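Local coordinates for protein thiosulfate sulfurtransferase YnjE (Escherichia coli, PDB 2WLR) that transfers sulfur from thiosulfate to cyanide in the periplasm, giving thiocyanate and sulfite, by way of a cysteine persulfide intermediate, at residues Glu277-Leu282 / Ala288-Ile293; Tyr394-Ser397 / Asn402-Ala405. One frame throughout, in Å; residues are numbered along the deposited sequence.

Contact 1 (Glu277-Leu282 / Ala288-Ile293); sequences EQARGL and ASLVSI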
# COMPACT_ATOMS: atom_id res chain seq x y z
N GLU A 277 7.16 25.03 -3.31
CA GLU A 277 6.17 26.06 -3.62
C GLU A 277 4.84 25.49 -4.12
O GLU A 277 3.76 25.98 -3.78
CB GLU A 277 6.77 27.07 -4.59
CG GLU A 277 7.91 27.87 -3.97
CD GLU A 277 7.57 28.47 -2.60
OE1 GLU A 277 6.50 29.12 -2.45
OE2 GLU A 277 8.35 28.26 -1.64
N GLN A 278 4.91 24.40 -4.87
CA GLN A 278 3.70 23.70 -5.29
C GLN A 278 2.97 23.11 -4.08
O GLN A 278 1.75 23.20 -3.97
CB GLN A 278 4.03 22.59 -6.28
CG GLN A 278 4.51 23.07 -7.63
CD GLN A 278 5.04 21.93 -8.47
OE1 GLN A 278 5.88 21.16 -8.03
NE2 GLN A 278 4.52 21.81 -9.66
N ALA A 279 3.73 22.52 -3.16
CA ALA A 279 3.14 21.96 -1.95
C ALA A 279 2.46 23.04 -1.11
O ALA A 279 1.33 22.86 -0.65
CB ALA A 279 4.20 21.24 -1.13
N ARG A 280 3.17 24.15 -0.94
CA ARG A 280 2.64 25.32 -0.21
C ARG A 280 1.31 25.73 -0.79
O ARG A 280 0.38 26.11 -0.06
CB ARG A 280 3.63 26.49 -0.29
CG ARG A 280 3.25 27.65 0.60
CD ARG A 280 4.09 28.89 0.31
NE ARG A 280 5.53 28.64 0.25
CZ ARG A 280 6.32 28.52 1.32
NH1 ARG A 280 5.83 28.63 2.55
NH2 ARG A 280 7.61 28.27 1.14
N GLY A 281 1.21 25.69 -2.11
CA GLY A 281 -0.03 26.02 -2.81
C GLY A 281 -1.24 25.15 -2.54
O GLY A 281 -2.37 25.50 -2.91
N LEU A 282 -1.04 23.99 -1.90
CA LEU A 282 -2.17 23.10 -1.61
C LEU A 282 -2.81 23.40 -0.26
O LEU A 282 -3.89 22.88 0.05
CB LEU A 282 -1.71 21.64 -1.60
CG LEU A 282 -1.07 21.10 -2.87
CD1 LEU A 282 -0.79 19.60 -2.68
CD2 LEU A 282 -1.97 21.30 -4.06
N ALA A 288 -7.86 20.70 -2.16
CA ALA A 288 -6.51 20.16 -2.12
C ALA A 288 -6.13 19.88 -0.69
O ALA A 288 -6.61 20.53 0.24
CB ALA A 288 -5.51 21.16 -2.76
N SER A 289 -5.25 18.89 -0.51
CA SER A 289 -4.68 18.56 0.79
C SER A 289 -3.20 18.28 0.67
O SER A 289 -2.80 17.57 -0.26
CB SER A 289 -5.33 17.30 1.36
OG SER A 289 -6.66 17.55 1.79
N LEU A 290 -2.41 18.84 1.58
CA LEU A 290 -1.02 18.45 1.80
C LEU A 290 -1.07 17.58 3.04
O LEU A 290 -1.51 17.99 4.12
CB LEU A 290 -0.10 19.67 1.99
CG LEU A 290 1.39 19.38 2.05
CD1 LEU A 290 1.91 18.62 0.83
CD2 LEU A 290 2.14 20.70 2.27
N VAL A 291 -0.62 16.34 2.88
CA VAL A 291 -0.90 15.28 3.85
C VAL A 291 0.37 14.75 4.49
O VAL A 291 1.26 14.20 3.82
CB VAL A 291 -1.66 14.12 3.19
CG1 VAL A 291 -1.91 13.02 4.18
CG2 VAL A 291 -2.96 14.58 2.58
N SER A 292 0.47 14.85 5.81
CA SER A 292 1.57 14.37 6.57
C SER A 292 1.41 12.89 6.88
O SER A 292 0.48 12.47 7.60
CB SER A 292 1.66 15.11 7.91
OG SER A 292 2.69 14.59 8.69
N ILE A 293 2.32 12.08 6.33
CA ILE A 293 2.44 10.66 6.67
C ILE A 293 3.59 10.53 7.66
O ILE A 293 4.64 9.98 7.38
CB ILE A 293 2.61 9.78 5.40
CG1 ILE A 293 1.54 10.12 4.36
CG2 ILE A 293 2.58 8.30 5.78
CD1 ILE A 293 0.14 9.87 4.85
O HOH W 1 -5.39 22.26 2.12

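Contact 2 (Tyr394-Ser397 / Asn402-Ala405); sequences YEWS and NPVA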
# COMPACT_ATOMS: atom_id res chain seq x y z
N TYR A 394 11.93 17.85 6.13
CA TYR A 394 13.35 18.22 6.07
C TYR A 394 13.60 19.49 5.29
O TYR A 394 14.33 20.38 5.73
CB TYR A 394 14.18 17.08 5.44
CG TYR A 394 15.69 17.08 5.66
CD1 TYR A 394 16.29 17.81 6.69
CD2 TYR A 394 16.51 16.29 4.88
CE1 TYR A 394 17.67 17.79 6.88
CE2 TYR A 394 17.88 16.27 5.06
CZ TYR A 394 18.45 16.99 6.08
OH TYR A 394 19.83 16.92 6.22
N GLU A 395 12.99 19.61 4.12
CA GLU A 395 13.12 20.82 3.34
C GLU A 395 12.36 21.97 3.99
O GLU A 395 12.93 23.07 4.15
CB GLU A 395 12.62 20.58 1.92
CG GLU A 395 12.89 21.79 1.02
CD GLU A 395 12.27 21.70 -0.33
OE1 GLU A 395 11.17 21.10 -0.48
OE2 GLU A 395 12.88 22.29 -1.24
N TRP A 396 11.10 21.75 4.34
CA TRP A 396 10.23 22.83 4.83
C TRP A 396 10.90 23.53 6.00
O TRP A 396 11.03 24.76 6.02
CB TRP A 396 8.89 22.27 5.26
CG TRP A 396 7.87 23.28 5.62
CD1 TRP A 396 7.57 23.72 6.86
CD2 TRP A 396 6.95 23.90 4.74
NE1 TRP A 396 6.54 24.60 6.82
CE2 TRP A 396 6.13 24.75 5.52
CE3 TRP A 396 6.75 23.86 3.35
CZ2 TRP A 396 5.13 25.53 4.97
CZ3 TRP A 396 5.74 24.64 2.81
CH2 TRP A 396 4.94 25.46 3.62
N SER A 397 11.36 22.74 6.96
CA SER A 397 11.88 23.28 8.21
C SER A 397 13.32 23.77 8.09
O SER A 397 13.86 24.32 9.06
CB SER A 397 11.72 22.24 9.34
OG SER A 397 12.56 21.10 9.18
N ASN A 402 9.25 29.36 7.21
CA ASN A 402 8.10 28.56 6.79
C ASN A 402 7.20 28.23 7.99
O ASN A 402 7.71 27.80 9.00
CB ASN A 402 8.57 27.27 6.13
CG ASN A 402 9.02 27.49 4.71
OD1 ASN A 402 8.46 28.31 3.99
ND2 ASN A 402 10.01 26.72 4.29
N PRO A 403 5.89 28.47 7.88
CA PRO A 403 4.99 28.30 9.03
C PRO A 403 4.96 26.87 9.56
O PRO A 403 4.84 25.91 8.77
CB PRO A 403 3.62 28.68 8.47
CG PRO A 403 3.92 29.58 7.31
CD PRO A 403 5.17 29.02 6.71
N VAL A 404 5.06 26.76 10.89
CA VAL A 404 5.12 25.48 11.60
C VAL A 404 3.92 25.36 12.56
O VAL A 404 3.56 26.34 13.25
CB VAL A 404 6.46 25.32 12.41
CG1 VAL A 404 6.43 24.09 13.34
CG2 VAL A 404 7.66 25.25 11.48
N ALA A 405 3.29 24.19 12.59
CA ALA A 405 2.24 23.88 13.58
C ALA A 405 2.80 22.89 14.58
O ALA A 405 3.63 22.05 14.25
CB ALA A 405 1.01 23.28 12.92

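Contact 1 (Glu277-Leu282 / Ala288-Ile293)
The chain leaving the short helix 276-280 meets the beginning of strand 288-292 at Leu282 and Ala288, whose CA atoms lie 5.3 Å apart, and no direct hydrogen bond joins the two backbones. Leu282 buries the most surface of any residue in the contact. Its CG stands anti to its own carbonyl carbon (chi1 -59°), and its two methyls divide the strand between them: CD2 rests on Ala288 CB at 3.8 Å, while CD1 reaches Ser289 O at 3.7 Å. Further along, Leu290 swings CG anti to its backbone N (chi1 -173°), which carries both of its methyls to the helix. There CD1 and CD2 both come up against the methyl of Ala279, each 4.0 Å from Ala279 CB, and CD2 also touches Ala279 O. The strand alternates: Ala288 and Leu290 turn their side chains toward segment 277-282, whereas Ser289 faces the other way and spends its hydroxyl on Gln359 and Arg319. A water sits beside the polar margin of the contact, in hydrogen-bonding range of both Leu282 O and Ala288 O, two oxygens only 3.6 Å from each other. On the helix surface turned from the strand, Arg280 grips Glu277 side-on, NE to OE1 and NH2 to OE2, both at 2.9 Å, a bidentate salt bridge across one helical turn that holds the guanidinium group in place. Tyr389 of strand 386-389 touches both Ala279 and Leu290, and Leu282 leans on Gln360 and Ser362 of strand 360-363, so that the contact runs on over these two strands. Such a short helix laid against a parallel five-stranded sheet of order 1-5-4-2-3, and leading into its second strand, belongs to the alpha/beta rhodanese fold.

Contact 2 (Tyr394-Ser397 / Asn402-Ala405)
In the third rhodanese domain, the last turn of helix 392-396 is tied to the chain running into the short strand 404-405, and Trp396 and Asn402 do most of the tying. The indole lies under the Asn402 side chain: CB sits over the five-membered ring, 3.6 Å from its centroid, a CH-pi contact, and the amide plane stacks on the ring only 25° from parallel. With CG anti to the carbonyl carbon (chi1 -78°), Asn402 brings ND2 to Trp396 O, 2.8 Å away in a nearly straight bond (173°) that lies in the carbonyl plane and uses a lone pair. The ring answers at its edge, where Trp396 NE1 donates to Pro403 O at 2.9 Å; this oxygen is in the ring plane, though the donor stands above the carbonyl plane. Pro403 CD packs against CZ2 of the same ring. Two hydrogen bonds running in opposite senses, one from each segment, together with the stacked amide, fix the rotation of the indole and supply the buried NE1 and the carbonyl of Trp396 with polar partners.

Arg280 joins the two contacts, which follow one another along the chain with centres 12 Å apart. Its NH2, already bound to Glu277 in contact 1, makes a probable hydrogen bond of 3.0 Å to Asn402 OD1 in contact 2, so the amide whose nitrogen binds Trp396 O offers its oxygen to the arginine. NH1 of Arg280 packs 3.5 Å from CH2 of Trp396. Met276, on the same helix as Arg280, also touches Trp396 and Asn402. Helix 276-280 thus lies between the sheet and the C-terminal segment. Both contacts are away from the catalytic Cys365, oxidised to 3-sulfinoalanine in this crystal.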